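Local coordinates for protein alpha-14 giardin (Giardia lamblia, PDB 3CHJ) that binds calcium ions and, as a member of the annexin family, may act as a calcium-regulated structural element linking the phospholipid bilayer to the underlying axoneme, at residues A[23-32]-A[61-69]; A[37-47]-A[310-321]. All blocks are in the same frame, centred on the assembly; numbering follows the deposited sequence.

Contact 1: residues A[23-32]-A[61-69]; sequences CQDESKRLDL and AFLKKHLSK
Cys-23, at the end of helix 12-24, plugs into the place where helix 59-64 gives way to loop, an interhelical joint of the all-helical annexin fold. Its side chain can be followed outward. Cys-23 CB lies 3.4 Å from Phe-62 CE2, approaching the ring obliquely and also meeting CZ. The torsion that sets SG beside the backbone N (chi1 -68°) carries the sulfur past the same ring in a sulfur-aromatic contact. Cys-23 SG ends 3.6 Å from Leu-63 CD2 and 3.9 Å from Leu-67 CD1. The other branch of Leu-67, CD2, meets Leu-32 CD1 tip to tip at 3.9 Å, so both its methyls are used.

The His-66 ring packs against the last turn of helix 12-24. The carbonyl carbon of Cys-23 lies toward the rim of one face and Lys-65 CB toward the rim of the opposite one, and Cys-23 O comes 3.0 Å from His-66 CD2. His-66 ND1 donates to Phe-62 O (3.1 Å), which fixes the ring's rotation. Phe-62 also meets the ring of Phe-51.

Arg-29 supplies the polar link. Its chain bends at chi2 (-72°) and slides past Leu-67 in the opposite direction, and its guanidinium stands nearly perpendicular to the imidazole. NH1 turns back to Ala-22 O, Glu-26 OE1 sits over the guanidinium centre, and Arg-29 NH2 donates to His-66 O at 3.0 Å, the donor tilted 28° from the carbonyl plane.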
loop_
_atom_site.group_PDB
_atom_site.type_symbol
_atom_site.label_atom_id
_atom_site.label_comp_id
_atom_site.label_asym_id
_atom_site.label_seq_id
_atom_site.Cartn_x
_atom_site.Cartn_y
_atom_site.Cartn_z
ATOM N N CYS A 23 11.721 -22.087 11.452
ATOM C CA CYS A 23 10.399 -22.688 11.602
ATOM C C CYS A 23 10.381 -23.869 12.574
ATOM O O CYS A 23 9.308 -24.300 13.020
ATOM C CB CYS A 23 9.910 -23.162 10.246
ATOM S SG CYS A 23 9.548 -21.796 9.104
ATOM N N GLN A 24 11.570 -24.372 12.881
ATOM C CA GLN A 24 11.753 -25.543 13.758
ATOM C C GLN A 24 12.058 -25.142 15.204
ATOM O O GLN A 24 11.997 -25.973 16.134
ATOM C CB GLN A 24 12.877 -26.425 13.208
ATOM C CG GLN A 24 12.495 -27.215 11.943
ATOM C CD GLN A 24 13.659 -27.997 11.340
ATOM O OE1 GLN A 24 14.828 -27.754 11.653
ATOM N NE2 GLN A 24 13.339 -28.923 10.445
ATOM N N ASP A 25 12.400 -23.872 15.390
ATOM C CA ASP A 25 12.685 -23.316 16.712
ATOM C C ASP A 25 11.957 -21.984 16.874
ATOM O O ASP A 25 12.347 -20.972 16.267
ATOM C CB ASP A 25 14.203 -23.158 16.907
ATOM C CG ASP A 25 14.580 -22.613 18.281
ATOM O OD1 ASP A 25 13.682 -22.326 19.101
ATOM O OD2 ASP A 25 15.794 -22.458 18.538
ATOM N N GLU A 26 10.909 -22.002 17.695
ATOM C CA GLU A 26 10.030 -20.848 17.936
ATOM C C GLU A 26 10.789 -19.556 18.277
ATOM O O GLU A 26 10.381 -18.464 17.877
ATOM C CB GLU A 26 9.008 -21.202 19.023
ATOM C CG GLU A 26 8.045 -20.105 19.421
ATOM C CD GLU A 26 6.805 -20.067 18.551
ATOM O OE1 GLU A 26 6.900 -19.623 17.375
ATOM O OE2 GLU A 26 5.726 -20.470 19.052
ATOM N N SER A 27 11.905 -19.683 18.992
ATOM C CA SER A 27 12.699 -18.522 19.395
ATOM C C SER A 27 13.435 -17.865 18.224
ATOM O O SER A 27 13.953 -16.746 18.360
ATOM C CB SER A 27 13.698 -18.927 20.477
ATOM O OG SER A 27 14.694 -19.774 19.941
ATOM N N LYS A 28 13.467 -18.556 17.079
ATOM C CA LYS A 28 14.148 -18.063 15.874
ATOM C C LYS A 28 13.192 -17.626 14.758
ATOM O O LYS A 28 13.641 -17.328 13.644
ATOM C CB LYS A 28 15.110 -19.113 15.327
ATOM C CG LYS A 28 16.236 -19.486 16.280
ATOM C CD LYS A 28 17.153 -20.510 15.630
ATOM C CE LYS A 28 18.346 -20.819 16.522
ATOM N NZ LYS A 28 19.170 -21.910 15.943
ATOM N N ARG A 29 11.899 -17.576 15.059
ATOM C CA ARG A 29 10.900 -17.266 14.029
ATOM C C ARG A 29 11.185 -15.947 13.318
ATOM O O ARG A 29 10.935 -15.825 12.104
ATOM C CB ARG A 29 9.492 -17.215 14.614
ATOM C CG ARG A 29 8.881 -18.580 14.918
ATOM C CD ARG A 29 8.491 -19.335 13.638
ATOM N NE ARG A 29 7.599 -20.457 13.953
ATOM C CZ ARG A 29 7.993 -21.600 14.516
ATOM N NH1 ARG A 29 9.272 -21.800 14.807
ATOM N NH2 ARG A 29 7.097 -22.549 14.767
ATOM N N LEU A 30 11.701 -14.955 14.047
ATOM C CA LEU A 30 11.930 -13.642 13.426
ATOM C C LEU A 30 13.090 -13.628 12.431
ATOM O O LEU A 30 13.281 -12.647 11.694
ATOM C CB LEU A 30 12.061 -12.531 14.470
ATOM C CG LEU A 30 10.781 -12.210 15.241
ATOM C CD1 LEU A 30 11.106 -11.267 16.400
ATOM C CD2 LEU A 30 9.637 -11.627 14.360
ATOM N N ASP A 31 13.860 -14.718 12.366
ATOM C CA ASP A 31 14.845 -14.833 11.311
ATOM C C ASP A 31 14.197 -14.726 9.932
ATOM O O ASP A 31 14.824 -14.266 8.984
ATOM C CB ASP A 31 15.643 -16.137 11.417
ATOM C CG ASP A 31 16.627 -16.133 12.587
ATOM O OD1 ASP A 31 16.883 -15.065 13.182
ATOM O OD2 ASP A 31 17.149 -17.221 12.908
ATOM N N LEU A 32 12.952 -15.181 9.819
ATOM C CA LEU A 32 12.237 -15.054 8.554
ATOM C C LEU A 32 12.097 -13.596 8.151
ATOM O O LEU A 32 12.126 -13.289 6.960
ATOM C CB LEU A 32 10.845 -15.697 8.624
ATOM C CG LEU A 32 10.830 -17.199 8.963
ATOM C CD1 LEU A 32 9.408 -17.671 9.155
ATOM C CD2 LEU A 32 11.536 -17.998 7.871
ATOM N N ALA A 61 3.946 -24.878 1.822
ATOM C CA ALA A 61 3.556 -26.093 2.549
ATOM C C ALA A 61 4.320 -26.250 3.861
ATOM O O ALA A 61 3.750 -26.684 4.873
ATOM C CB ALA A 61 3.759 -27.326 1.675
ATOM N N PHE A 62 5.606 -25.901 3.841
ATOM C CA PHE A 62 6.454 -25.958 5.034
ATOM C C PHE A 62 6.042 -24.925 6.080
ATOM O O PHE A 62 5.944 -25.235 7.279
ATOM C CB PHE A 62 7.908 -25.743 4.642
ATOM C CG PHE A 62 8.862 -25.779 5.789
ATOM C CD1 PHE A 62 9.119 -26.967 6.466
ATOM C CD2 PHE A 62 9.544 -24.626 6.171
ATOM C CE1 PHE A 62 10.041 -26.995 7.531
ATOM C CE2 PHE A 62 10.451 -24.640 7.220
ATOM C CZ PHE A 62 10.703 -25.829 7.909
ATOM N N LEU A 63 5.818 -23.694 5.633
ATOM C CA LEU A 63 5.376 -22.647 6.541
ATOM C C LEU A 63 4.055 -22.999 7.211
ATOM O O LEU A 63 3.880 -22.725 8.395
ATOM C CB LEU A 63 5.251 -21.304 5.813
ATOM C CG LEU A 63 6.545 -20.720 5.251
ATOM C CD1 LEU A 63 6.235 -19.388 4.580
ATOM C CD2 LEU A 63 7.626 -20.566 6.330
ATOM N N LYS A 64 3.142 -23.602 6.454
ATOM C CA LYS A 64 1.803 -23.905 6.966
ATOM C C LYS A 64 1.838 -24.787 8.232
ATOM O O LYS A 64 0.971 -24.665 9.116
ATOM C CB LYS A 64 0.969 -24.552 5.858
ATOM C CG LYS A 64 -0.482 -24.666 6.190
ATOM C CD LYS A 64 -1.270 -25.349 5.099
ATOM C CE LYS A 64 -2.738 -25.387 5.488
ATOM N NZ LYS A 64 -3.571 -26.165 4.520
ATOM N N LYS A 65 2.871 -25.615 8.329
ATOM C CA LYS A 65 3.005 -26.583 9.421
ATOM C C LYS A 65 3.466 -25.919 10.710
ATOM O O LYS A 65 3.347 -26.496 11.811
ATOM C CB LYS A 65 4.020 -27.664 9.040
ATOM C CG LYS A 65 3.648 -28.492 7.820
ATOM C CD LYS A 65 4.624 -29.642 7.617
ATOM C CE LYS A 65 4.231 -30.518 6.424
ATOM N NZ LYS A 65 4.730 -29.994 5.093
ATOM N N HIS A 66 4.021 -24.718 10.570
ATOM C CA HIS A 66 4.753 -24.077 11.657
ATOM C C HIS A 66 4.263 -22.684 12.042
ATOM O O HIS A 66 4.533 -22.208 13.155
ATOM C CB HIS A 66 6.247 -24.036 11.325
ATOM C CG HIS A 66 6.871 -25.388 11.218
ATOM N ND1 HIS A 66 7.234 -25.952 10.013
ATOM C CD2 HIS A 66 7.174 -26.300 12.171
ATOM C CE1 HIS A 66 7.752 -27.149 10.231
ATOM N NE2 HIS A 66 7.731 -27.381 11.530
ATOM N N LEU A 67 3.577 -22.025 11.111
ATOM C CA LEU A 67 3.149 -20.648 11.305
ATOM C C LEU A 67 1.642 -20.515 11.287
ATOM O O LEU A 67 0.962 -21.290 10.605
ATOM C CB LEU A 67 3.745 -19.762 10.191
ATOM C CG LEU A 67 5.180 -19.238 10.347
ATOM C CD1 LEU A 67 6.234 -20.290 10.510
ATOM C CD2 LEU A 67 5.548 -18.378 9.131
ATOM N N SER A 68 1.123 -19.514 12.008
ATOM C CA SER A 68 -0.283 -19.148 11.949
ATOM C C SER A 68 -0.533 -18.484 10.595
ATOM O O SER A 68 0.414 -18.037 9.965
ATOM C CB SER A 68 -0.642 -18.166 13.067
ATOM O OG SER A 68 -0.558 -18.797 14.349
ATOM N N LYS A 69 -1.794 -18.413 10.181
ATOM C CA LYS A 69 -2.163 -17.913 8.859
ATOM C C LYS A 69 -1.687 -16.491 8.625
ATOM O O LYS A 69 -1.146 -16.184 7.539
ATOM C CB LYS A 69 -3.679 -17.997 8.638
ATOM C CG LYS A 69 -4.062 -17.902 7.165
ATOM C CD LYS A 69 -5.537 -18.240 6.931
ATOM C CE LYS A 69 -5.840 -18.281 5.426
ATOM N NZ LYS A 69 -5.545 -16.970 4.764
#

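Contact 2: residues A[37-47]-A[310-321]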
loop_
_atom_site.group_PDB
_atom_site.type_symbol
_atom_site.label_atom_id
_atom_site.label_comp_id
_atom_site.label_asym_id
_atom_site.label_seq_id
_atom_site.Cartn_x
_atom_site.Cartn_y
_atom_site.Cartn_z
ATOM N N ARG A 37 14.374 -8.382 5.436
ATOM C CA ARG A 37 14.938 -7.034 5.565
ATOM C C ARG A 37 16.360 -6.934 5.014
ATOM O O ARG A 37 16.837 -5.825 4.738
ATOM C CB ARG A 37 14.969 -6.616 7.024
ATOM C CG ARG A 37 13.627 -6.452 7.655
ATOM C CD ARG A 37 13.814 -6.210 9.132
ATOM N NE ARG A 37 14.085 -4.808 9.465
ATOM C CZ ARG A 37 14.977 -4.392 10.365
ATOM N NH1 ARG A 37 15.781 -5.254 10.987
ATOM N NH2 ARG A 37 15.109 -3.092 10.610
ATOM N N SER A 38 17.039 -8.083 4.909
ATOM C CA SER A 38 18.490 -8.127 4.618
ATOM C C SER A 38 18.843 -8.282 3.144
ATOM O O SER A 38 19.986 -8.016 2.754
ATOM C CB SER A 38 19.147 -9.276 5.394
ATOM O OG SER A 38 19.113 -9.021 6.776
ATOM N N TYR A 39 17.894 -8.741 2.329
ATOM C CA TYR A 39 18.155 -9.077 0.921
ATOM C C TYR A 39 17.119 -8.447 -0.012
ATOM O O TYR A 39 15.979 -8.224 0.403
ATOM C CB TYR A 39 18.153 -10.595 0.702
ATOM C CG TYR A 39 19.179 -11.338 1.519
ATOM C CD1 TYR A 39 20.513 -11.410 1.098
ATOM C CD2 TYR A 39 18.820 -11.975 2.707
ATOM C CE1 TYR A 39 21.456 -12.101 1.855
ATOM C CE2 TYR A 39 19.761 -12.657 3.471
ATOM C CZ TYR A 39 21.073 -12.716 3.035
ATOM O OH TYR A 39 21.993 -13.402 3.820
ATOM N N PRO A 40 17.516 -8.157 -1.265
ATOM C CA PRO A 40 16.552 -7.625 -2.232
ATOM C C PRO A 40 15.507 -8.673 -2.635
ATOM O O PRO A 40 15.785 -9.864 -2.582
ATOM C CB PRO A 40 17.427 -7.242 -3.434
ATOM C CG PRO A 40 18.654 -8.049 -3.302
ATOM C CD PRO A 40 18.874 -8.278 -1.836
ATOM N N PRO A 41 14.291 -8.234 -3.006
ATOM C CA PRO A 41 13.205 -9.158 -3.349
ATOM C C PRO A 41 13.535 -10.213 -4.405
ATOM O O PRO A 41 13.037 -11.336 -4.317
ATOM C CB PRO A 41 12.102 -8.215 -3.846
ATOM C CG PRO A 41 12.320 -7.001 -3.028
ATOM C CD PRO A 41 13.823 -6.839 -3.018
ATOM N N ASN A 42 14.362 -9.873 -5.390
ATOM C CA ASN A 42 14.676 -10.854 -6.424
ATOM C C ASN A 42 15.479 -12.018 -5.873
ATOM O O ASN A 42 15.292 -13.154 -6.303
ATOM C CB ASN A 42 15.375 -10.208 -7.627
ATOM C CG ASN A 42 14.417 -9.385 -8.486
ATOM O OD1 ASN A 42 13.261 -9.777 -8.731
ATOM N ND2 ASN A 42 14.898 -8.239 -8.960
ATOM N N GLN A 43 16.335 -11.730 -4.900
ATOM C CA GLN A 43 17.112 -12.773 -4.230
ATOM C C GLN A 43 16.233 -13.604 -3.300
ATOM O O GLN A 43 16.434 -14.816 -3.163
ATOM C CB GLN A 43 18.294 -12.183 -3.455
ATOM C CG GLN A 43 19.304 -11.496 -4.364
ATOM C CD GLN A 43 20.663 -11.251 -3.721
ATOM O OE1 GLN A 43 20.858 -11.412 -2.515
ATOM N NE2 GLN A 43 21.620 -10.857 -4.549
ATOM N N LEU A 44 15.269 -12.957 -2.643
ATOM C CA LEU A 44 14.320 -13.694 -1.800
ATOM C C LEU A 44 13.468 -14.651 -2.635
ATOM O O LEU A 44 13.197 -15.779 -2.217
ATOM C CB LEU A 44 13.445 -12.716 -1.015
ATOM C CG LEU A 44 14.185 -11.797 -0.032
ATOM C CD1 LEU A 44 13.272 -10.664 0.489
ATOM C CD2 LEU A 44 14.801 -12.591 1.141
ATOM N N ARG A 45 13.039 -14.201 -3.815
ATOM C CA ARG A 45 12.326 -15.093 -4.715
ATOM C C ARG A 45 13.222 -16.233 -5.190
ATOM O O ARG A 45 12.764 -17.367 -5.264
ATOM C CB ARG A 45 11.702 -14.355 -5.898
ATOM C CG ARG A 45 10.893 -15.301 -6.802
ATOM C CD ARG A 45 10.387 -14.611 -8.049
ATOM N NE ARG A 45 11.482 -14.074 -8.857
ATOM C CZ ARG A 45 11.310 -13.369 -9.971
ATOM N NH1 ARG A 45 10.088 -13.109 -10.406
ATOM N NH2 ARG A 45 12.361 -12.918 -10.639
ATOM N N ASN A 46 14.486 -15.941 -5.487
ATOM C CA ASN A 46 15.390 -17.017 -5.888
ATOM C C ASN A 46 15.526 -18.056 -4.787
ATOM O O ASN A 46 15.467 -19.264 -5.051
ATOM C CB ASN A 46 16.771 -16.496 -6.282
ATOM C CG ASN A 46 17.701 -17.629 -6.726
ATOM O OD1 ASN A 46 18.755 -17.851 -6.129
ATOM N ND2 ASN A 46 17.276 -18.385 -7.745
ATOM N N MET A 47 15.692 -17.574 -3.556
ATOM C CA MET A 47 15.791 -18.439 -2.386
ATOM C C MET A 47 14.532 -19.292 -2.214
ATOM O O MET A 47 14.624 -20.487 -1.917
ATOM C CB MET A 47 16.077 -17.597 -1.136
ATOM C CG MET A 47 16.292 -18.395 0.145
ATOM S SD MET A 47 14.737 -18.800 0.931
ATOM C CE MET A 47 14.112 -17.151 1.319
ATOM N N LEU A 310 9.551 -5.106 10.778
ATOM C CA LEU A 310 9.559 -4.736 9.357
ATOM C C LEU A 310 9.527 -3.235 9.175
ATOM O O LEU A 310 10.155 -2.705 8.252
ATOM C CB LEU A 310 8.351 -5.356 8.644
ATOM C CG LEU A 310 8.544 -6.850 8.371
ATOM C CD1 LEU A 310 7.190 -7.520 8.017
ATOM C CD2 LEU A 310 9.565 -7.085 7.277
ATOM N N TRP A 311 8.808 -2.547 10.059
ATOM C CA TRP A 311 8.688 -1.108 9.971
ATOM C C TRP A 311 9.824 -0.356 10.659
ATOM O O TRP A 311 9.846 0.878 10.666
ATOM C CB TRP A 311 7.322 -0.681 10.516
ATOM C CG TRP A 311 6.235 -0.889 9.533
ATOM C CD1 TRP A 311 5.196 -1.782 9.615
ATOM C CD2 TRP A 311 6.058 -0.170 8.318
ATOM N NE1 TRP A 311 4.382 -1.659 8.499
ATOM C CE2 TRP A 311 4.891 -0.668 7.694
ATOM C CE3 TRP A 311 6.789 0.838 7.674
ATOM C CZ2 TRP A 311 4.434 -0.178 6.473
ATOM C CZ3 TRP A 311 6.338 1.318 6.468
ATOM C CH2 TRP A 311 5.174 0.817 5.874
ATOM N N GLU A 312 10.757 -1.092 11.255
ATOM C CA GLU A 312 11.935 -0.446 11.795
ATOM C C GLU A 312 12.857 -0.110 10.624
ATOM O O GLU A 312 13.233 -0.989 9.847
ATOM C CB GLU A 312 12.638 -1.344 12.816
ATOM C CG GLU A 312 13.713 -0.622 13.610
ATOM C CD GLU A 312 13.170 0.355 14.665
ATOM O OE1 GLU A 312 14.011 0.868 15.423
ATOM O OE2 GLU A 312 11.937 0.618 14.768
ATOM N N PRO A 313 13.222 1.163 10.489
ATOM C CA PRO A 313 14.109 1.562 9.400
ATOM C C PRO A 313 15.379 0.698 9.320
ATOM O O PRO A 313 16.069 0.492 10.329
ATOM C CB PRO A 313 14.476 3.009 9.764
ATOM C CG PRO A 313 13.335 3.480 10.591
ATOM C CD PRO A 313 12.847 2.299 11.355
ATOM N N VAL A 314 15.671 0.175 8.131
ATOM C CA VAL A 314 16.978 -0.431 7.896
ATOM C C VAL A 314 17.914 0.728 7.620
ATOM O O VAL A 314 17.624 1.576 6.767
ATOM C CB VAL A 314 16.983 -1.438 6.727
ATOM C CG1 VAL A 314 18.415 -1.910 6.417
ATOM C CG2 VAL A 314 16.128 -2.655 7.062
ATOM N N THR A 315 19.029 0.747 8.354
ATOM C CA THR A 315 19.979 1.862 8.334
ATOM C C THR A 315 21.366 1.398 7.888
ATOM O O THR A 315 22.364 2.090 8.127
ATOM C CB THR A 315 20.094 2.518 9.730
ATOM O OG1 THR A 315 20.529 1.538 10.681
ATOM C CG2 THR A 315 18.750 3.119 10.188
ATOM N N VAL A 316 21.428 0.223 7.256
ATOM C CA VAL A 316 22.690 -0.343 6.742
ATOM C C VAL A 316 22.506 -0.921 5.337
ATOM O O VAL A 316 21.385 -1.271 4.938
ATOM C CB VAL A 316 23.265 -1.439 7.675
ATOM C CG1 VAL A 316 23.601 -0.860 9.063
ATOM C CG2 VAL A 316 22.315 -2.658 7.773
ATOM N N PRO A 317 23.603 -1.023 4.557
ATOM C CA PRO A 317 23.473 -1.666 3.247
ATOM C C PRO A 317 22.922 -3.096 3.307
ATOM O O PRO A 317 23.152 -3.821 4.276
ATOM C CB PRO A 317 24.911 -1.673 2.717
ATOM C CG PRO A 317 25.548 -0.502 3.403
ATOM C CD PRO A 317 24.978 -0.526 4.786
ATOM N N LEU A 318 22.194 -3.462 2.263
ATOM C CA LEU A 318 21.683 -4.812 2.099
ATOM C C LEU A 318 22.810 -5.822 1.905
ATOM O O LEU A 318 23.900 -5.479 1.422
ATOM C CB LEU A 318 20.698 -4.870 0.923
ATOM C CG LEU A 318 19.400 -4.080 1.137
ATOM C CD1 LEU A 318 18.553 -4.111 -0.115
ATOM C CD2 LEU A 318 18.620 -4.638 2.328
ATOM N N LEU A 319 22.544 -7.059 2.316
ATOM C CA LEU A 319 23.464 -8.158 2.072
ATOM C C LEU A 319 23.189 -8.733 0.691
ATOM O O LEU A 319 22.196 -8.388 0.042
ATOM C CB LEU A 319 23.305 -9.240 3.139
ATOM C CG LEU A 319 23.405 -8.815 4.607
ATOM C CD1 LEU A 319 23.184 -10.001 5.535
ATOM C CD2 LEU A 319 24.752 -8.141 4.898
ATOM N N SER A 320 24.081 -9.600 0.231
ATOM C CA SER A 320 23.860 -10.328 -1.007
ATOM C C SER A 320 24.032 -11.815 -0.746
ATOM O O SER A 320 24.864 -12.216 0.073
ATOM C CB SER A 320 24.829 -9.864 -2.101
ATOM O OG SER A 320 24.552 -10.521 -3.324
ATOM N N MET A 321 23.227 -12.623 -1.426
ATOM C CA MET A 321 23.375 -14.072 -1.392
ATOM C C MET A 321 24.478 -14.456 -2.373
ATOM O O MET A 321 25.188 -15.440 -2.169
ATOM C CB MET A 321 22.053 -14.772 -1.746
ATOM C CG MET A 321 20.936 -14.519 -0.744
ATOM S SD MET A 321 19.446 -15.490 -1.046
ATOM C CE MET A 321 18.244 -14.525 -0.149
HETATM O O HOH W 1 12.702 -2.839 7.947
HETATM O O HOH W 2 17.149 -1.627 12.026
#
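Met-321, the last modelled residue, lays its end over the ring of Tyr-39. From CG onward its chain is extended (chi2 -173°), and this carries Met-321 CE over one ring face, 4.0 Å from the Tyr-39 centroid, a CH-pi contact; SD stands farther above the same ring as a Met-aromatic partner. The methyl then reaches helix 41-55, where Met-47 CB lies 3.9 Å from Met-321 CE and Leu-44 CD2 touches it crosswise. The side chains of Tyr-39 and Met-47 both touch Val-15 of helix 12-24.

One step outward, Leu-319 crosses the tyrosine at a slant, its CB 3.6 Å from Tyr-39 CE1, and Leu-318 presses CD2 against the carbonyls of Arg-37 and Ser-38. Beside them Leu-319 N donates a hydrogen bond to Ser-38 O.

Gln-43 uses both ends of its amide on the tail. Gln-43 OE1 accepts from Met-321 N at 2.9 Å, while NE2 donates almost straight (173°) and in the amide plane to Ser-320 OG, so the amide cannot easily rotate.

At the far edge Arg-37 slides past Val-314, whose CG2 covers one face of the guanidinium. Arg-37 NH2 donates to Glu-312 O at 2.9 Å, from above that carbonyl's plane. One water joins Arg-37 NE to Leu-310 O and Glu-312 O, a second joins NH2 to Pro-313 O, and Glu-34 pairs with NH1. An extended tail thus brings the last modelled residues back onto helices from early in the chain, the late part of the all-helical annexin fold packing against its early helices.

Helix 31-38 joins the two contacts: its start belongs to contact 1 and its end to contact 2. Their centres lie 19 Å apart, and their nearest atoms about 6 Å apart, without touching. Tyr-79 gives a second bridge, hydrogen-bonded through its hydroxyl to Leu-32 O while also meeting the side chain of Met-47. Helix 301-310 is a third: Val-302 packs on Arg-29 and Leu-30, and the helix ends at Leu-310, where the tail of contact 2 sets off. Neither contact contributes to the calcium site, which is built by Ala-175, Thr-178, Gly-180, Glu-185 and Glu-224; contact 1 joins helix ends and the loops beside them, contact 2 fastens the last modelled residues to two helices.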